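Local structure of glucose-binding protein (Thermus thermophilus HB27, 2B3F) at residues A[137-140]-A[144-147]; A[172-177]-A[184-189]; A[247-252]-A[259-264]. The protein binds glucose and galactose, and probably serves as the sugar-capturing component of a binding-protein-dependent transport system. One frame throughout, in Å; residues are numbered along the deposited sequence.

How the contacts relate
The three contacts illustrate how short excursions of the chain fold back on themselves: each joins segments with three or six residues between them, and they follow one another along the chain. Contacts 1 and 3 have centres 20 Å apart, contacts 2 and 3 26 Å, and no two touch. They share neighbours: Pro139 and the strand of contact 3 both adjoin strand 123-126, contact 2 meets strand 238-240 of the same sheet, and helix 199-212 receives side chains from contacts 1 and 2. The Glu174 side chain of contact 2 lies about 9 Å from the bound galactose, and the Met249 side chain of contact 3 about 13 Å from it; contact 1 is remote from the pocket.

Contact 1: A[137-140]-A[144-147]; sequences NPPR and KFLA. Unlike the reference sequence in segment 144-147: Lys144 (reference Glu).
Pro139 and Phe145 meet at an oblique angle, the proline ring laid against the backbone and CB of Phe145 and reaching its ring only at the edge. Pro139 CB sits 3.4 Å from Phe145 N, and Pro139 CG comes to 3.7 Å from Phe145 CD1, near the ring plane. Phe145 CG stands anti to the backbone N (chi1 175°), which sets CD1 beside Pro139 CG. This is a loop folded back against the helix that follows it: residues 137-140 run into helix 142-154, whose first turn is tied by a hydrogen bond between Thr141 OG1 and Lys144 N. Pro139 also rests on Met124 of strand 123-126 and Phe145 on Val211 of helix 199-212, so this apolar pair lies between sheet and helix in the periplasmic binding protein fold. On the exposed side Arg140 and Lys144 run across one another, with Arg140 CG 4.0 Å from Lys144 CD. The lysine amine then reaches the edge of the guanidinium, in its plane, Lys144 NZ being 3.0 Å from Arg140 NH1. Both nitrogens are donors, so the approach is no hydrogen bond and probably costs some charge repulsion; the reference sequence has a glutamate at position 144.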
loop_
_atom_site.group_PDB
_atom_site.type_symbol
_atom_site.label_atom_id
_atom_site.label_comp_id
_atom_site.label_asym_id
_atom_site.label_seq_id
_atom_site.Cartn_x
_atom_site.Cartn_y
_atom_site.Cartn_z
ATOM N N ASN A 137 9.085 -25.492 -3.436
ATOM C CA ASN A 137 7.749 -25.023 -3.039
ATOM C C ASN A 137 7.750 -23.547 -2.603
ATOM O O ASN A 137 8.806 -23.002 -2.295
ATOM C CB ASN A 137 7.250 -25.852 -1.858
ATOM C CG ASN A 137 6.954 -27.308 -2.231
ATOM O OD1 ASN A 137 6.546 -27.617 -3.357
ATOM N ND2 ASN A 137 7.154 -28.206 -1.271
ATOM N N PRO A 138 6.561 -22.898 -2.557
ATOM C CA PRO A 138 6.441 -21.565 -1.947
ATOM C C PRO A 138 6.569 -21.602 -0.416
ATOM O O PRO A 138 5.806 -22.306 0.232
ATOM C CB PRO A 138 5.017 -21.131 -2.337
ATOM C CG PRO A 138 4.283 -22.384 -2.531
ATOM C CD PRO A 138 5.270 -23.350 -3.114
ATOM N N PRO A 139 7.530 -20.850 0.163
ATOM C CA PRO A 139 7.771 -20.909 1.612
ATOM C C PRO A 139 6.692 -20.275 2.496
ATOM O O PRO A 139 6.215 -19.176 2.207
ATOM C CB PRO A 139 9.109 -20.183 1.783
ATOM C CG PRO A 139 9.282 -19.382 0.558
ATOM C CD PRO A 139 8.475 -19.961 -0.530
ATOM N N ARG A 140 6.342 -20.963 3.585
ATOM C CA ARG A 140 5.292 -20.515 4.494
ATOM C C ARG A 140 5.830 -19.817 5.752
ATOM O O ARG A 140 5.052 -19.228 6.510
ATOM C CB ARG A 140 4.351 -21.684 4.850
ATOM C CG ARG A 140 4.862 -22.661 5.930
ATOM C CD ARG A 140 3.834 -23.792 6.245
ATOM N NE ARG A 140 3.384 -24.499 5.032
ATOM C CZ ARG A 140 4.009 -25.538 4.458
ATOM N NH1 ARG A 140 5.138 -26.035 4.975
ATOM N NH2 ARG A 140 3.500 -26.088 3.353
ATOM N N LYS A 144 11.903 -21.305 6.307
ATOM C CA LYS A 144 11.766 -22.061 5.059
ATOM C C LYS A 144 12.088 -21.221 3.805
ATOM O O LYS A 144 12.626 -21.724 2.826
ATOM C CB LYS A 144 10.369 -22.689 4.955
ATOM C CG LYS A 144 10.056 -23.690 6.079
ATOM C CD LYS A 144 8.604 -24.192 6.022
ATOM C CE LYS A 144 8.284 -25.120 7.192
ATOM N NZ LYS A 144 7.520 -26.339 6.768
ATOM N N PHE A 145 11.759 -19.934 3.841
ATOM C CA PHE A 145 12.144 -19.015 2.771
ATOM C C PHE A 145 13.664 -18.973 2.605
ATOM O O PHE A 145 14.186 -19.068 1.500
ATOM C CB PHE A 145 11.590 -17.599 3.064
ATOM C CG PHE A 145 12.029 -16.557 2.081
ATOM C CD1 PHE A 145 11.274 -16.282 0.947
ATOM C CD2 PHE A 145 13.186 -15.830 2.300
ATOM C CE1 PHE A 145 11.687 -15.318 0.038
ATOM C CE2 PHE A 145 13.612 -14.873 1.398
ATOM C CZ PHE A 145 12.864 -14.619 0.260
ATOM N N LEU A 146 14.369 -18.796 3.706
ATOM C CA LEU A 146 15.819 -18.679 3.657
ATOM C C LEU A 146 16.471 -19.978 3.178
ATOM O O LEU A 146 17.410 -19.938 2.403
ATOM C CB LEU A 146 16.364 -18.283 5.025
ATOM C CG LEU A 146 16.003 -16.863 5.484
ATOM C CD1 LEU A 146 16.354 -16.704 6.946
ATOM C CD2 LEU A 146 16.689 -15.816 4.635
ATOM N N ALA A 147 15.953 -21.115 3.636
ATOM C CA ALA A 147 16.434 -22.439 3.182
ATOM C C ALA A 147 16.181 -22.688 1.696
ATOM O O ALA A 147 17.062 -23.163 0.971
ATOM C CB ALA A 147 15.804 -23.553 4.031
#

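Contact 2: A[172-177]-A[184-189]; sequences LWESVA and DDWNNL
Trp173 opens the contact by bringing the six-membered part of its indole to that of Trp186. Trp173 CZ3 lies 3.9 Å from Trp186 CZ3, approaching the edge of the second ring system near its plane; the two side chains meet obliquely and do not stack. Both indoles have CG trans to the backbone N (chi1 -177° in Trp173, 170° in Trp186), which sends them out from their helical turns far enough to bridge axes 11.2 Å apart. The helical run 166-190 turns sharply between the segments, whose directions differ by 126°, and the two tryptophans fill the inside of that bend.

Glu174 contributes its aliphatic root and its backbone: Glu174 CB is 3.7 Å from Trp186 CH2, while Glu174 O lies over one face of that indole. Its carboxylate is engaged by other partners, the hydroxyls of Ser121 and Ser345 and the backbone Val347 N. The Glu174 side chain also touches His348, a residue of the galactose pocket, and lies about 9 Å from the sugar.

One turn on, Ala177 places CB 3.8 Å from Trp186 CZ3. The same methyl stands above the rim of the Trp173 ring, and the helical bond from Ala177 N to Trp173 O (2.8 Å) keeps the two in step.

Replacing Trp186 with a leucine would probably open a gap in front of Trp173 and Ala177 and leave Gly344 O without the indole N-H that now bonds to it.

With no hydrogen bond passing between the segments, cohesion here is apolar and aromatic, while the buried polar groups, Trp186 NE1 and the Glu174 carboxylate, find their partners in other parts of the fold.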
loop_
_atom_site.group_PDB
_atom_site.type_symbol
_atom_site.label_atom_id
_atom_site.label_comp_id
_atom_site.label_asym_id
_atom_site.label_seq_id
_atom_site.Cartn_x
_atom_site.Cartn_y
_atom_site.Cartn_z
ATOM N N LEU A 172 9.115 -4.666 2.144
ATOM C CA LEU A 172 9.554 -5.984 2.576
ATOM C C LEU A 172 9.679 -6.061 4.106
ATOM O O LEU A 172 9.215 -7.024 4.727
ATOM C CB LEU A 172 10.905 -6.279 1.954
ATOM C CG LEU A 172 11.590 -7.546 2.400
ATOM C CD1 LEU A 172 10.759 -8.790 2.074
ATOM C CD2 LEU A 172 12.965 -7.561 1.683
ATOM N N TRP A 173 10.280 -5.038 4.705
ATOM C CA TRP A 173 10.483 -4.989 6.148
ATOM C C TRP A 173 9.158 -5.121 6.922
ATOM O O TRP A 173 9.099 -5.842 7.894
ATOM C CB TRP A 173 11.184 -3.702 6.581
ATOM C CG TRP A 173 11.482 -3.641 8.060
ATOM C CD1 TRP A 173 12.614 -4.096 8.697
ATOM C CD2 TRP A 173 10.640 -3.101 9.101
ATOM N NE1 TRP A 173 12.525 -3.876 10.048
ATOM C CE2 TRP A 173 11.334 -3.262 10.332
ATOM C CE3 TRP A 173 9.378 -2.499 9.113
ATOM C CZ2 TRP A 173 10.804 -2.833 11.555
ATOM C CZ3 TRP A 173 8.850 -2.077 10.322
ATOM C CH2 TRP A 173 9.563 -2.254 11.535
ATOM N N GLU A 174 8.087 -4.468 6.469
ATOM C CA GLU A 174 6.839 -4.530 7.271
ATOM C C GLU A 174 6.252 -5.943 7.270
ATOM O O GLU A 174 5.658 -6.370 8.258
ATOM C CB GLU A 174 5.823 -3.447 6.918
ATOM C CG GLU A 174 5.179 -3.485 5.556
ATOM C CD GLU A 174 4.215 -2.307 5.354
ATOM O OE1 GLU A 174 4.303 -1.310 6.124
ATOM O OE2 GLU A 174 3.398 -2.374 4.415
ATOM N N SER A 175 6.441 -6.685 6.185
ATOM C CA SER A 175 6.060 -8.117 6.174
ATOM C C SER A 175 6.914 -8.928 7.152
ATOM O O SER A 175 6.401 -9.733 7.933
ATOM C CB SER A 175 6.158 -8.729 4.791
ATOM O OG SER A 175 4.961 -8.557 4.052
ATOM N N VAL A 176 8.227 -8.724 7.098
ATOM C CA VAL A 176 9.129 -9.407 8.024
ATOM C C VAL A 176 8.775 -9.087 9.476
ATOM O O VAL A 176 8.663 -10.002 10.301
ATOM C CB VAL A 176 10.622 -9.073 7.722
ATOM C CG1 VAL A 176 11.544 -9.617 8.814
ATOM C CG2 VAL A 176 11.028 -9.601 6.355
ATOM N N ALA A 177 8.596 -7.804 9.797
ATOM C CA ALA A 177 8.237 -7.376 11.142
ATOM C C ALA A 177 6.917 -7.998 11.624
ATOM O O ALA A 177 6.804 -8.442 12.785
ATOM C CB ALA A 177 8.161 -5.856 11.209
ATOM N N ASP A 184 -0.430 -8.507 17.215
ATOM C CA ASP A 184 -0.622 -7.709 18.416
ATOM C C ASP A 184 0.578 -6.823 18.696
ATOM O O ASP A 184 0.415 -5.636 18.952
ATOM C CB ASP A 184 -0.909 -8.609 19.618
ATOM C CG ASP A 184 -2.306 -9.217 19.574
ATOM O OD1 ASP A 184 -3.251 -8.559 19.092
ATOM O OD2 ASP A 184 -2.450 -10.364 20.048
ATOM N N ASP A 185 1.780 -7.397 18.663
ATOM C CA ASP A 185 2.987 -6.604 18.923
ATOM C C ASP A 185 3.319 -5.669 17.754
ATOM O O ASP A 185 3.852 -4.587 17.988
ATOM C CB ASP A 185 4.192 -7.474 19.290
ATOM C CG ASP A 185 4.325 -7.693 20.791
ATOM O OD1 ASP A 185 3.677 -6.983 21.587
ATOM O OD2 ASP A 185 5.097 -8.590 21.162
ATOM N N TRP A 186 2.975 -6.064 16.526
ATOM C CA TRP A 186 2.976 -5.095 15.399
ATOM C C TRP A 186 2.157 -3.860 15.776
ATOM O O TRP A 186 2.641 -2.727 15.709
ATOM C CB TRP A 186 2.487 -5.730 14.089
ATOM C CG TRP A 186 2.249 -4.730 12.997
ATOM C CD1 TRP A 186 1.047 -4.242 12.574
ATOM C CD2 TRP A 186 3.246 -4.091 12.191
ATOM N NE1 TRP A 186 1.234 -3.321 11.575
ATOM C CE2 TRP A 186 2.575 -3.215 11.309
ATOM C CE3 TRP A 186 4.643 -4.160 12.147
ATOM C CZ2 TRP A 186 3.252 -2.415 10.376
ATOM C CZ3 TRP A 186 5.324 -3.369 11.216
ATOM C CH2 TRP A 186 4.623 -2.513 10.336
ATOM N N ASN A 187 0.913 -4.062 16.214
ATOM C CA ASN A 187 0.059 -2.935 16.615
ATOM C C ASN A 187 0.645 -2.138 17.767
ATOM O O ASN A 187 0.466 -0.907 17.851
ATOM C CB ASN A 187 -1.357 -3.414 16.993
ATOM C CG ASN A 187 -2.160 -3.928 15.780
ATOM O OD1 ASN A 187 -1.748 -3.768 14.629
ATOM N ND2 ASN A 187 -3.315 -4.542 16.044
ATOM N N ASN A 188 1.376 -2.827 18.636
ATOM C CA ASN A 188 1.974 -2.178 19.798
ATOM C C ASN A 188 3.125 -1.234 19.462
ATOM O O ASN A 188 3.439 -0.353 20.265
ATOM C CB ASN A 188 2.403 -3.210 20.836
ATOM C CG ASN A 188 1.213 -3.833 21.565
ATOM O OD1 ASN A 188 0.139 -3.230 21.648
ATOM N ND2 ASN A 188 1.402 -5.050 22.082
ATOM N N LEU A 189 3.725 -1.375 18.283
ATOM C CA LEU A 189 4.718 -0.388 17.861
ATOM C C LEU A 189 4.076 0.977 17.684
ATOM O O LEU A 189 4.682 2.001 18.013
ATOM C CB LEU A 189 5.402 -0.793 16.546
ATOM C CG LEU A 189 6.269 -2.041 16.557
ATOM C CD1 LEU A 189 6.663 -2.428 15.123
ATOM C CD2 LEU A 189 7.507 -1.834 17.424
#

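Contact 3: A[247-252]-A[259-264]; sequences GYMTTT and TDFAWA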
loop_
_atom_site.group_PDB
_atom_site.type_symbol
_atom_site.label_atom_id
_atom_site.label_comp_id
_atom_site.label_asym_id
_atom_site.label_seq_id
_atom_site.Cartn_x
_atom_site.Cartn_y
_atom_site.Cartn_z
ATOM N N GLY A 247 -2.594 -6.350 -10.355
ATOM C CA GLY A 247 -3.122 -5.469 -11.392
ATOM C C GLY A 247 -2.134 -5.296 -12.523
ATOM O O GLY A 247 -2.495 -5.365 -13.683
ATOM N N TYR A 248 -0.865 -5.084 -12.182
ATOM C CA TYR A 248 0.173 -4.932 -13.224
ATOM C C TYR A 248 0.267 -6.183 -14.090
ATOM O O TYR A 248 0.204 -6.113 -15.316
ATOM C CB TYR A 248 1.507 -4.627 -12.556
ATOM C CG TYR A 248 2.700 -4.610 -13.469
ATOM C CD1 TYR A 248 2.820 -3.675 -14.481
ATOM C CD2 TYR A 248 3.731 -5.519 -13.284
ATOM C CE1 TYR A 248 3.966 -3.669 -15.333
ATOM C CE2 TYR A 248 4.856 -5.506 -14.123
ATOM C CZ TYR A 248 4.963 -4.585 -15.112
ATOM O OH TYR A 248 6.089 -4.591 -15.939
ATOM N N MET A 249 0.392 -7.324 -13.440
ATOM C CA MET A 249 0.567 -8.577 -14.158
ATOM C C MET A 249 -0.642 -8.949 -15.049
ATOM O O MET A 249 -0.469 -9.589 -16.090
ATOM C CB MET A 249 0.914 -9.696 -13.167
ATOM C CG MET A 249 2.337 -9.597 -12.642
ATOM S SD MET A 249 2.899 -11.008 -11.702
ATOM C CE MET A 249 2.117 -10.661 -10.122
ATOM N N THR A 250 -1.857 -8.577 -14.641
ATOM C CA THR A 250 -3.047 -8.906 -15.429
ATOM C C THR A 250 -3.392 -7.801 -16.392
ATOM O O THR A 250 -3.477 -8.045 -17.585
ATOM C CB THR A 250 -4.286 -9.220 -14.540
ATOM O OG1 THR A 250 -4.554 -8.102 -13.674
ATOM C CG2 THR A 250 -4.065 -10.466 -13.709
ATOM N N THR A 251 -3.581 -6.581 -15.899
ATOM C CA THR A 251 -3.990 -5.474 -16.758
ATOM C C THR A 251 -2.930 -5.094 -17.789
ATOM O O THR A 251 -3.250 -4.850 -18.949
ATOM C CB THR A 251 -4.411 -4.251 -15.898
ATOM O OG1 THR A 251 -5.532 -4.633 -15.087
ATOM C CG2 THR A 251 -4.797 -3.039 -16.726
ATOM N N THR A 252 -1.680 -5.021 -17.358
ATOM C CA THR A 252 -0.611 -4.561 -18.245
ATOM C C THR A 252 0.039 -5.745 -18.989
ATOM O O THR A 252 0.182 -5.707 -20.208
ATOM C CB THR A 252 0.428 -3.701 -17.458
ATOM O OG1 THR A 252 -0.185 -2.470 -17.034
ATOM C CG2 THR A 252 1.637 -3.351 -18.335
ATOM N N THR A 259 -2.245 -19.555 -12.850
ATOM C CA THR A 259 -1.435 -20.404 -13.705
ATOM C C THR A 259 -0.154 -19.719 -14.172
ATOM O O THR A 259 0.914 -20.298 -14.035
ATOM C CB THR A 259 -2.246 -20.921 -14.921
ATOM O OG1 THR A 259 -2.893 -19.837 -15.593
ATOM C CG2 THR A 259 -3.304 -21.907 -14.455
ATOM N N ASP A 260 -0.246 -18.502 -14.716
ATOM C CA ASP A 260 0.962 -17.768 -15.155
ATOM C C ASP A 260 1.698 -17.111 -13.980
ATOM O O ASP A 260 2.881 -16.800 -14.090
ATOM C CB ASP A 260 0.633 -16.689 -16.182
ATOM C CG ASP A 260 0.163 -17.252 -17.517
ATOM O OD1 ASP A 260 0.536 -18.398 -17.841
ATOM O OD2 ASP A 260 -0.554 -16.529 -18.247
ATOM N N PHE A 261 0.981 -16.845 -12.894
ATOM C CA PHE A 261 1.571 -16.397 -11.636
ATOM C C PHE A 261 0.665 -16.823 -10.507
ATOM O O PHE A 261 -0.506 -17.143 -10.735
ATOM C CB PHE A 261 1.784 -14.868 -11.606
ATOM C CG PHE A 261 0.506 -14.050 -11.525
ATOM C CD1 PHE A 261 0.001 -13.647 -10.296
ATOM C CD2 PHE A 261 -0.173 -13.663 -12.681
ATOM C CE1 PHE A 261 -1.176 -12.896 -10.204
ATOM C CE2 PHE A 261 -1.343 -12.895 -12.602
ATOM C CZ PHE A 261 -1.843 -12.523 -11.348
ATOM N N ALA A 262 1.203 -16.827 -9.297
ATOM C CA ALA A 262 0.445 -17.199 -8.119
ATOM C C ALA A 262 0.872 -16.348 -6.928
ATOM O O ALA A 262 1.769 -15.517 -7.047
ATOM C CB ALA A 262 0.612 -18.682 -7.819
ATOM N N TRP A 263 0.216 -16.560 -5.793
ATOM C CA TRP A 263 0.391 -15.719 -4.622
ATOM C C TRP A 263 0.194 -16.499 -3.334
ATOM O O TRP A 263 -0.515 -17.510 -3.297
ATOM C CB TRP A 263 -0.594 -14.542 -4.656
ATOM C CG TRP A 263 -2.009 -14.995 -4.772
ATOM C CD1 TRP A 263 -2.873 -15.233 -3.754
ATOM C CD2 TRP A 263 -2.715 -15.289 -5.983
ATOM N NE1 TRP A 263 -4.095 -15.648 -4.250
ATOM C CE2 TRP A 263 -4.020 -15.697 -5.618
ATOM C CE3 TRP A 263 -2.383 -15.222 -7.340
ATOM C CZ2 TRP A 263 -4.985 -16.050 -6.569
ATOM C CZ3 TRP A 263 -3.340 -15.575 -8.286
ATOM C CH2 TRP A 263 -4.625 -15.986 -7.892
ATOM N N ALA A 264 0.840 -16.030 -2.279
ATOM C CA ALA A 264 0.592 -16.489 -0.919
ATOM C C ALA A 264 0.822 -15.321 0.025
ATOM O O ALA A 264 1.482 -14.340 -0.360
ATOM C CB ALA A 264 1.514 -17.628 -0.555
#
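Phe261 holds CG between its backbone N and its carbonyl carbon (chi1 70°), a setting that turns the ring towards helix 244-252, where Met249 bends at its thioether (chi3 -79°) to lie over one face. The sulfur and the terminal methyl share that face. Met249 CE is 3.7 Å from Phe261 CD1 and lies 4.0 Å from the ring centroid, 25° off the normal, a CH-pi contact displaced towards the rim. Met249 SD, 3.9 Å from Phe261 CG, adds a Met-aromatic contact, and the two side chains run obliquely to one another. Thr250 comes in differently: its CG2 methyl meets the ring edge in plane, 3.8 Å from Phe261 CE2, with the side chains nearly at right angles. Its hydroxyl bonds to Ala246 O within the helix, leaving the methyl to face the phenylalanine. Face and edge of one ring are thus met by consecutive helix residues, both within a wider pi-type turn at 248-252. Around this pair, Met249 packs on Val228 and Val232 of helix 224-233 and on Trp125 of strand 123-126. Just beyond Phe261 the chain enters strand 262-265, an outermost strand of the four-stranded sheet, which pairs antiparallel with strand 123-126.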